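Local coordinates for protein fatty acid synthase 1, isoform A (Drosophila melanogaster, PDB 6FN6) that probably catalyses de novo synthesis of long-chain saturated fatty acids from acetyl-CoA and malonyl-CoA with NADPH, this chain being its dehydratase, enoylreductase and ketoreductase region, at residues V447-R452 with Y483-C488; G578-L583 with M617-K622; L583-A588 with Q874-A879. One frame throughout, in Å; residues are numbered along the deposited sequence.

Contact 1: V447-R452 with Y483-C488; sequences VDLKTR and YVYVVC
The guanidinium of Arg452 lies over one face of the Tyr483 ring, with the planes tilted by 22° and CZ 4.0 Å from the ring centroid. This is both a stack and a cation-pi contact, with NH1 above the ring centre. CG sits between the backbone N and the carbonyl carbon (chi1 68°), and the chain then runs extended to NE, laying CD along the ring as well.

Polar bonds use its edge. NH2 donates to Tyr485 OH at 3.0 Å, almost straight at 169° and in the guanidinium plane. NH2 also makes a salt bridge with Asp539, which probably offsets its charge. Arginine suits the place: its flat cation stacks by a face while its N-H edge reaches hydroxyl and carboxylate. With an alanine at this position, Asp539 would probably lose its cationic mate, Tyr485 OH its donor and the Tyr483 face its cover.

Apolar packing is lighter: Leu449 CD2 lies 4.4 Å from Tyr485 CZ, and Val447 CG2 lies over the rim of the opposite guanidinium face.

Loop 447-452 leads into strand 454-457, which pairs in parallel with strand 483-489 of the pseudo-ketoreductase domain; strand 512-517 flanks the latter on its other side.

Contact 2: G578-L583 with M617-K622; sequences GDLASL and MLTSGK
The turn that brings Leu580 against Thr619 is folded by a bond of 2.8 Å from Ala581 N to Asp579 OD1, with an N-H...O angle of 161°. It is an Asx turn, and the amide meets the oxygen from above the carboxylate plane. An aspartate suits this place because its short chain can fold back on the amide two residues ahead. The turn belongs to the enoylreductase part, in the loop between strands 570-574 and 583-587, and it faces the last turn of helix 613-620.

The contact itself is apolar and centres on one methyl group. Thr619 CG2 stands 4.1 Å from Leu580 CG and equally near Leu580 CD1, and 4.2 Å from Leu583 CD2. The two leucines thus meet a single branch of the threonine. Its hydroxyl serves another purpose: with chi1 at -61°, OG1 is anti to the carbonyl carbon and bonds to Asp615 O one helical turn back. Threonine is apt here, since one branch satisfies the helix backbone while the other packs. Phe880 of helix 876-885 touches Leu580, Leu583 and Thr619 alike.

The CA atoms come closest at Gly578 and Ser620, 5.7 Å apart. Just beyond, Gly621 leaves the helix with a phi of 99°, a conformation that calls for glycine, and Gly621 N closes the final turn on Met617 O at 3.0 Å.

Contact 3: L583-A588 with Q874-A879; sequences LKWIEA and QQVEQA
Leu583, the first residue of strand 583-587, packs on Val876, the first residue of helix 876-885. Its CB already points at the helix and lies 4.4 Å from Val876 CG1. At CG the chain forks. CD1 is anti to CA (chi2 164°) and runs alongside the helix backbone, 4.4 Å from both Val876 O and Glu877 CA. The other methyl, CD2, leaves toward helix 613-620. A leucine suits this corner because its forked end can serve two neighbours at once.

Val876 divides its methyls in a similar way. CG1, anti to the backbone N (chi1 179°), takes the leucine, whereas CG2 reaches the Trp585 ring, 3.8 Å from Trp585 NE1 and 4.5 Å from Trp585 CE2. The two side chains cross at about a right angle. Branched at CB, valine offers one methyl to the leucine and the other to the indole.

Side chains alternate in direction along the strand, so Leu583 and Trp585, two apart, both point to the helix, and Lys584 between them turns away. The indole also has a polar partner: NE1 donates to Asp873 O, just before the helix, so its buried N-H is satisfied. At the helix start, Gln875 holds the N-cap position and Gln875 O receives Ala879 N at 3.0 Å.

The contact joins strand 583-587 to a helix of the zinc-binding dehydrogenase family region in the enoylreductase part. That strand pairs antiparallel with strand 570-574, whose Val572 touches Trp585; Ile913 and Ala915 of strand 913-915 also pack on the indole.

Overall arrangement
Contacts 2 and 3 are neighbours, with centres 12 Å apart and Leu583 in common: its CD2 branch serves contact 2 and its CB and CD1 serve contact 3. They also meet directly, Ala581 CA lying 3.8 Å from Glu877 OE1. Together they pack the loop and strand from 578 to 588 against helices 613-620 and 876-885 of the enoylreductase part. Their segments alternate along the chain, so the two contacts cross in sequence. Contact 1 stands apart in the pseudo-ketoreductase region, its centre 61 Å from that of contact 2 and 59 Å from that of contact 3. All three lie away from the predicted dehydratase residues His24 and Asp175.

Contact 1: V447-R452 with Y483-C488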
loop_
_atom_site.group_PDB
_atom_site.type_symbol
_atom_site.label_atom_id
_atom_site.label_comp_id
_atom_site.label_asym_id
_atom_site.label_seq_id
_atom_site.Cartn_x
_atom_site.Cartn_y
_atom_site.Cartn_z
ATOM N N VAL A 447 61.396 -60.842 -22.934
ATOM C CA VAL A 447 61.964 -60.668 -24.268
ATOM C C VAL A 447 63.464 -60.912 -24.204
ATOM O O VAL A 447 64.091 -60.709 -23.165
ATOM C CB VAL A 447 61.671 -59.268 -24.850
ATOM C CG1 VAL A 447 60.177 -59.017 -24.920
ATOM C CG2 VAL A 447 62.381 -58.180 -24.041
ATOM N N ASP A 448 64.029 -61.352 -25.325
ATOM C CA ASP A 448 65.449 -61.657 -25.407
ATOM C C ASP A 448 66.231 -60.458 -25.936
ATOM O O ASP A 448 66.069 -60.064 -27.090
ATOM C CB ASP A 448 65.670 -62.877 -26.303
ATOM C CG ASP A 448 67.103 -63.370 -26.288
ATOM O OD1 ASP A 448 67.888 -62.939 -25.419
ATOM O OD2 ASP A 448 67.439 -64.208 -27.143
ATOM N N LEU A 449 67.062 -59.872 -25.080
ATOM C CA LEU A 449 67.822 -58.677 -25.433
ATOM C C LEU A 449 68.872 -58.985 -26.503
ATOM O O LEU A 449 69.252 -58.118 -27.293
ATOM C CB LEU A 449 68.498 -58.095 -24.191
ATOM C CG LEU A 449 67.569 -57.631 -23.064
ATOM C CD1 LEU A 449 68.377 -57.004 -21.938
ATOM C CD2 LEU A 449 66.508 -56.654 -23.570
ATOM N N LYS A 450 69.333 -60.231 -26.506
ATOM C CA LYS A 450 70.370 -60.696 -27.418
ATOM C C LYS A 450 69.936 -60.768 -28.883
ATOM O O LYS A 450 70.661 -60.324 -29.771
ATOM C CB LYS A 450 70.828 -62.081 -26.954
ATOM C CG LYS A 450 71.648 -62.074 -25.668
ATOM C CD LYS A 450 71.650 -63.440 -24.993
ATOM C CE LYS A 450 72.263 -64.540 -25.840
ATOM N NZ LYS A 450 71.414 -65.770 -25.772
ATOM N N THR A 451 68.761 -61.336 -29.129
ATOM C CA THR A 451 68.302 -61.583 -30.496
ATOM C C THR A 451 67.733 -60.371 -31.245
ATOM O O THR A 451 67.633 -60.402 -32.468
ATOM C CB THR A 451 67.239 -62.698 -30.508
ATOM O OG1 THR A 451 66.152 -62.346 -29.642
ATOM C CG2 THR A 451 67.854 -64.025 -30.072
ATOM N N ARG A 452 67.335 -59.321 -30.535
ATOM C CA ARG A 452 66.771 -58.149 -31.208
ATOM C C ARG A 452 67.768 -56.993 -31.301
ATOM O O ARG A 452 68.512 -56.716 -30.361
ATOM C CB ARG A 452 65.490 -57.693 -30.514
ATOM C CG ARG A 452 65.668 -57.111 -29.132
ATOM C CD ARG A 452 64.305 -56.855 -28.512
ATOM N NE ARG A 452 64.362 -55.924 -27.394
ATOM C CZ ARG A 452 63.288 -55.430 -26.789
ATOM N NH1 ARG A 452 62.075 -55.778 -27.199
ATOM N NH2 ARG A 452 63.427 -54.585 -25.779
ATOM N N TYR A 483 64.950 -51.469 -31.567
ATOM C CA TYR A 483 64.391 -50.772 -30.414
ATOM C C TYR A 483 65.402 -49.747 -29.901
ATOM O O TYR A 483 66.609 -49.964 -29.985
ATOM C CB TYR A 483 64.011 -51.763 -29.310
ATOM C CG TYR A 483 62.900 -52.716 -29.700
ATOM C CD1 TYR A 483 63.170 -53.898 -30.376
ATOM C CD2 TYR A 483 61.577 -52.430 -29.388
ATOM C CE1 TYR A 483 62.153 -54.767 -30.732
ATOM C CE2 TYR A 483 60.555 -53.293 -29.739
ATOM C CZ TYR A 483 60.847 -54.458 -30.408
ATOM O OH TYR A 483 59.825 -55.313 -30.754
ATOM N N VAL A 484 64.907 -48.621 -29.397
ATOM C CA VAL A 484 65.779 -47.547 -28.936
ATOM C C VAL A 484 65.748 -47.433 -27.415
ATOM O O VAL A 484 64.683 -47.286 -26.815
ATOM C CB VAL A 484 65.391 -46.210 -29.586
ATOM C CG1 VAL A 484 66.326 -45.099 -29.129
ATOM C CG2 VAL A 484 65.401 -46.331 -31.103
ATOM N N TYR A 485 66.923 -47.501 -26.798
ATOM C CA TYR A 485 67.039 -47.334 -25.356
ATOM C C TYR A 485 67.503 -45.922 -25.037
ATOM O O TYR A 485 68.620 -45.536 -25.382
ATOM C CB TYR A 485 68.014 -48.348 -24.750
ATOM C CG TYR A 485 67.481 -49.759 -24.689
ATOM C CD1 TYR A 485 66.684 -50.174 -23.634
ATOM C CD2 TYR A 485 67.792 -50.682 -25.680
ATOM C CE1 TYR A 485 66.194 -51.464 -23.573
ATOM C CE2 TYR A 485 67.309 -51.975 -25.625
ATOM C CZ TYR A 485 66.513 -52.360 -24.569
ATOM O OH TYR A 485 66.031 -53.645 -24.512
ATOM N N VAL A 486 66.638 -45.154 -24.386
ATOM C CA VAL A 486 66.980 -43.803 -23.968
ATOM C C VAL A 486 67.520 -43.876 -22.548
ATOM O O VAL A 486 66.788 -44.206 -21.616
ATOM C CB VAL A 486 65.769 -42.855 -24.057
ATOM C CG1 VAL A 486 66.197 -41.413 -23.836
ATOM C CG2 VAL A 486 65.060 -43.008 -25.398
ATOM N N VAL A 487 68.805 -43.582 -22.389
ATOM C CA VAL A 487 69.463 -43.707 -21.093
ATOM C C VAL A 487 69.692 -42.331 -20.487
ATOM O O VAL A 487 70.339 -41.484 -21.092
ATOM C CB VAL A 487 70.794 -44.474 -21.220
ATOM C CG1 VAL A 487 71.470 -44.609 -19.862
ATOM C CG2 VAL A 487 70.558 -45.844 -21.834
ATOM N N CYS A 488 69.158 -42.114 -19.290
ATOM C CA CYS A 488 69.312 -40.836 -18.600
ATOM C C CYS A 488 69.861 -41.050 -17.191
ATOM O O CYS A 488 69.098 -41.151 -16.229
ATOM C CB CYS A 488 67.977 -40.092 -18.535
ATOM S SG CYS A 488 68.078 -38.486 -17.712
#

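Contact 2: G578-L583 with M617-K622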
loop_
_atom_site.group_PDB
_atom_site.type_symbol
_atom_site.label_atom_id
_atom_site.label_comp_id
_atom_site.label_asym_id
_atom_site.label_seq_id
_atom_site.Cartn_x
_atom_site.Cartn_y
_atom_site.Cartn_z
ATOM N N GLY A 578 21.427 -25.121 -1.646
ATOM C CA GLY A 578 20.255 -25.968 -1.776
ATOM C C GLY A 578 20.174 -27.093 -0.757
ATOM O O GLY A 578 19.103 -27.373 -0.218
ATOM N N ASP A 579 21.309 -27.731 -0.486
ATOM C CA ASP A 579 21.355 -28.883 0.413
ATOM C C ASP A 579 21.903 -28.510 1.793
ATOM O O ASP A 579 23.016 -27.998 1.908
ATOM C CB ASP A 579 22.198 -30.000 -0.208
ATOM C CG ASP A 579 22.033 -31.327 0.510
ATOM O OD1 ASP A 579 21.509 -31.335 1.643
ATOM O OD2 ASP A 579 22.419 -32.365 -0.066
ATOM N N LEU A 580 21.119 -28.770 2.838
ATOM C CA LEU A 580 21.526 -28.446 4.206
ATOM C C LEU A 580 22.526 -29.467 4.751
ATOM O O LEU A 580 23.145 -29.247 5.793
ATOM C CB LEU A 580 20.310 -28.364 5.131
ATOM C CG LEU A 580 19.610 -27.003 5.189
ATOM C CD1 LEU A 580 19.178 -26.540 3.802
ATOM C CD2 LEU A 580 18.423 -27.043 6.141
ATOM N N ALA A 581 22.680 -30.582 4.045
ATOM C CA ALA A 581 23.683 -31.576 4.404
ATOM C C ALA A 581 25.080 -30.990 4.205
ATOM O O ALA A 581 26.071 -31.527 4.701
ATOM C CB ALA A 581 23.507 -32.839 3.578
ATOM N N SER A 582 25.148 -29.888 3.464
ATOM C CA SER A 582 26.410 -29.235 3.152
ATOM C C SER A 582 26.963 -28.456 4.347
ATOM O O SER A 582 28.105 -27.996 4.317
ATOM C CB SER A 582 26.231 -28.300 1.956
ATOM O OG SER A 582 25.256 -27.311 2.226
ATOM N N LEU A 583 26.151 -28.288 5.387
ATOM C CA LEU A 583 26.598 -27.587 6.588
ATOM C C LEU A 583 27.728 -28.352 7.267
ATOM O O LEU A 583 27.529 -29.458 7.768
ATOM C CB LEU A 583 25.438 -27.392 7.565
ATOM C CG LEU A 583 24.403 -26.339 7.168
ATOM C CD1 LEU A 583 23.129 -26.505 7.977
ATOM C CD2 LEU A 583 24.974 -24.942 7.353
ATOM N N MET A 617 17.323 -18.824 6.356
ATOM C CA MET A 617 16.949 -18.214 5.085
ATOM C C MET A 617 18.163 -18.105 4.172
ATOM O O MET A 617 18.074 -18.374 2.975
ATOM C CB MET A 617 16.328 -16.831 5.310
ATOM C CG MET A 617 14.973 -16.860 6.005
ATOM S SD MET A 617 13.727 -17.797 5.100
ATOM C CE MET A 617 12.356 -17.742 6.253
ATOM N N LEU A 618 19.297 -17.707 4.738
ATOM C CA LEU A 618 20.525 -17.590 3.963
ATOM C C LEU A 618 20.964 -18.950 3.436
ATOM O O LEU A 618 21.280 -19.095 2.256
ATOM C CB LEU A 618 21.639 -16.972 4.806
ATOM C CG LEU A 618 22.956 -16.675 4.084
ATOM C CD1 LEU A 618 22.744 -15.865 2.811
ATOM C CD2 LEU A 618 23.916 -15.960 5.015
ATOM N N THR A 619 20.982 -19.944 4.318
ATOM C CA THR A 619 21.423 -21.284 3.947
ATOM C C THR A 619 20.511 -21.880 2.879
ATOM O O THR A 619 20.985 -22.465 1.907
ATOM C CB THR A 619 21.461 -22.223 5.173
ATOM O OG1 THR A 619 22.386 -21.714 6.140
ATOM C CG2 THR A 619 21.884 -23.637 4.769
ATOM N N SER A 620 19.203 -21.725 3.059
ATOM C CA SER A 620 18.232 -22.297 2.131
ATOM C C SER A 620 18.239 -21.582 0.782
ATOM O O SER A 620 17.922 -22.179 -0.246
ATOM C CB SER A 620 16.827 -22.245 2.734
ATOM O OG SER A 620 16.367 -20.910 2.845
ATOM N N GLY A 621 18.597 -20.302 0.792
ATOM C CA GLY A 621 18.657 -19.518 -0.428
ATOM C C GLY A 621 17.439 -18.643 -0.649
ATOM O O GLY A 621 17.376 -17.890 -1.622
ATOM N N LYS A 622 16.467 -18.734 0.254
ATOM C CA LYS A 622 15.278 -17.896 0.172
ATOM C C LYS A 622 15.684 -16.432 0.298
ATOM O O LYS A 622 15.042 -15.547 -0.270
ATOM C CB LYS A 622 14.267 -18.280 1.256
ATOM C CG LYS A 622 13.590 -19.624 1.009
ATOM C CD LYS A 622 12.707 -20.047 2.177
ATOM C CE LYS A 622 11.471 -19.164 2.322
ATOM N NZ LYS A 622 10.541 -19.283 1.162
#

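Contact 3: L583-A588 with Q874-A879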
loop_
_atom_site.group_PDB
_atom_site.type_symbol
_atom_site.label_atom_id
_atom_site.label_comp_id
_atom_site.label_asym_id
_atom_site.label_seq_id
_atom_site.Cartn_x
_atom_site.Cartn_y
_atom_site.Cartn_z
ATOM N N LEU A 583 26.151 -28.288 5.387
ATOM C CA LEU A 583 26.598 -27.587 6.588
ATOM C C LEU A 583 27.728 -28.352 7.267
ATOM O O LEU A 583 27.529 -29.458 7.768
ATOM C CB LEU A 583 25.438 -27.392 7.565
ATOM C CG LEU A 583 24.403 -26.339 7.168
ATOM C CD1 LEU A 583 23.129 -26.505 7.977
ATOM C CD2 LEU A 583 24.974 -24.942 7.353
ATOM N N LYS A 584 28.917 -27.759 7.277
ATOM C CA LYS A 584 30.077 -28.406 7.874
ATOM C C LYS A 584 30.993 -27.379 8.539
ATOM O O LYS A 584 30.992 -26.204 8.176
ATOM C CB LYS A 584 30.859 -29.189 6.813
ATOM C CG LYS A 584 30.113 -30.385 6.223
ATOM C CD LYS A 584 31.010 -31.183 5.281
ATOM C CE LYS A 584 30.336 -32.455 4.780
ATOM N NZ LYS A 584 29.258 -32.181 3.787
ATOM N N TRP A 585 31.760 -27.827 9.527
ATOM C CA TRP A 585 32.744 -26.970 10.175
ATOM C C TRP A 585 33.954 -26.796 9.266
ATOM O O TRP A 585 34.429 -27.757 8.660
ATOM C CB TRP A 585 33.172 -27.551 11.522
ATOM C CG TRP A 585 32.103 -27.498 12.563
ATOM C CD1 TRP A 585 31.149 -28.441 12.810
ATOM C CD2 TRP A 585 31.880 -26.444 13.507
ATOM N NE1 TRP A 585 30.343 -28.038 13.849
ATOM C CE2 TRP A 585 30.772 -26.815 14.294
ATOM C CE3 TRP A 585 32.509 -25.223 13.762
ATOM C CZ2 TRP A 585 30.281 -26.007 15.318
ATOM C CZ3 TRP A 585 32.020 -24.424 14.777
ATOM C CH2 TRP A 585 30.918 -24.818 15.542
ATOM N N ILE A 586 34.451 -25.568 9.184
ATOM C CA ILE A 586 35.605 -25.260 8.353
ATOM C C ILE A 586 36.679 -24.626 9.217
ATOM O O ILE A 586 36.382 -23.804 10.081
ATOM C CB ILE A 586 35.221 -24.328 7.192
ATOM C CG1 ILE A 586 34.057 -24.915 6.385
ATOM C CG2 ILE A 586 36.427 -24.055 6.301
ATOM C CD1 ILE A 586 34.351 -26.251 5.732
ATOM N N GLU A 587 37.931 -24.996 8.980
ATOM C CA GLU A 587 39.032 -24.407 9.726
ATOM C C GLU A 587 39.087 -22.921 9.409
ATOM O O GLU A 587 38.909 -22.518 8.259
ATOM C CB GLU A 587 40.354 -25.084 9.375
ATOM C CG GLU A 587 41.529 -24.641 10.230
ATOM C CD GLU A 587 42.834 -25.288 9.802
ATOM O OE1 GLU A 587 43.863 -25.051 10.468
ATOM O OE2 GLU A 587 42.834 -26.032 8.798
ATOM N N ALA A 588 39.340 -22.107 10.427
ATOM C CA ALA A 588 39.348 -20.663 10.250
ATOM C C ALA A 588 40.770 -20.140 10.214
ATOM O O ALA A 588 41.694 -20.799 10.692
ATOM C CB ALA A 588 38.565 -19.989 11.366
ATOM N N GLN A 874 28.073 -31.688 16.295
ATOM C CA GLN A 874 27.933 -32.671 15.223
ATOM C C GLN A 874 26.533 -32.662 14.611
ATOM O O GLN A 874 26.348 -33.085 13.470
ATOM C CB GLN A 874 28.252 -34.075 15.747
ATOM C CG GLN A 874 29.693 -34.258 16.203
ATOM C CD GLN A 874 30.697 -33.974 15.104
ATOM O OE1 GLN A 874 30.374 -34.045 13.919
ATOM N NE2 GLN A 874 31.924 -33.645 15.493
ATOM N N GLN A 875 25.551 -32.193 15.375
ATOM C CA GLN A 875 24.159 -32.212 14.938
ATOM C C GLN A 875 23.703 -30.865 14.373
ATOM O O GLN A 875 22.559 -30.458 14.586
ATOM C CB GLN A 875 23.252 -32.602 16.104
ATOM C CG GLN A 875 23.586 -33.937 16.746
ATOM C CD GLN A 875 23.035 -34.052 18.154
ATOM O OE1 GLN A 875 22.594 -33.064 18.744
ATOM N NE2 GLN A 875 23.065 -35.259 18.705
ATOM N N VAL A 876 24.587 -30.178 13.654
ATOM C CA VAL A 876 24.247 -28.875 13.090
ATOM C C VAL A 876 23.189 -29.019 12.001
ATOM O O VAL A 876 22.282 -28.196 11.901
ATOM C CB VAL A 876 25.501 -28.162 12.548
ATOM C CG1 VAL A 876 25.137 -26.815 11.930
ATOM C CG2 VAL A 876 26.520 -27.977 13.654
ATOM N N GLU A 877 23.315 -30.057 11.179
ATOM C CA GLU A 877 22.345 -30.306 10.117
ATOM C C GLU A 877 20.954 -30.462 10.723
ATOM O O GLU A 877 20.013 -29.767 10.337
ATOM C CB GLU A 877 22.723 -31.552 9.308
ATOM C CG GLU A 877 21.717 -31.921 8.221
ATOM C CD GLU A 877 22.081 -33.204 7.497
ATOM O OE1 GLU A 877 23.253 -33.630 7.586
ATOM O OE2 GLU A 877 21.195 -33.789 6.837
ATOM N N GLN A 878 20.838 -31.373 11.683
ATOM C CA GLN A 878 19.557 -31.668 12.308
ATOM C C GLN A 878 19.017 -30.426 13.003
ATOM O O GLN A 878 17.807 -30.199 13.037
ATOM C CB GLN A 878 19.701 -32.818 13.307
ATOM C CG GLN A 878 20.153 -34.132 12.684
ATOM C CD GLN A 878 19.241 -34.597 11.564
ATOM O OE1 GLN A 878 18.017 -34.587 11.699
ATOM N NE2 GLN A 878 19.835 -35.007 10.448
ATOM N N ALA A 879 19.920 -29.623 13.555
ATOM C CA ALA A 879 19.540 -28.383 14.220
ATOM C C ALA A 879 18.824 -27.446 13.251
ATOM O O ALA A 879 17.764 -26.904 13.567
ATOM C CB ALA A 879 20.763 -27.703 14.812
#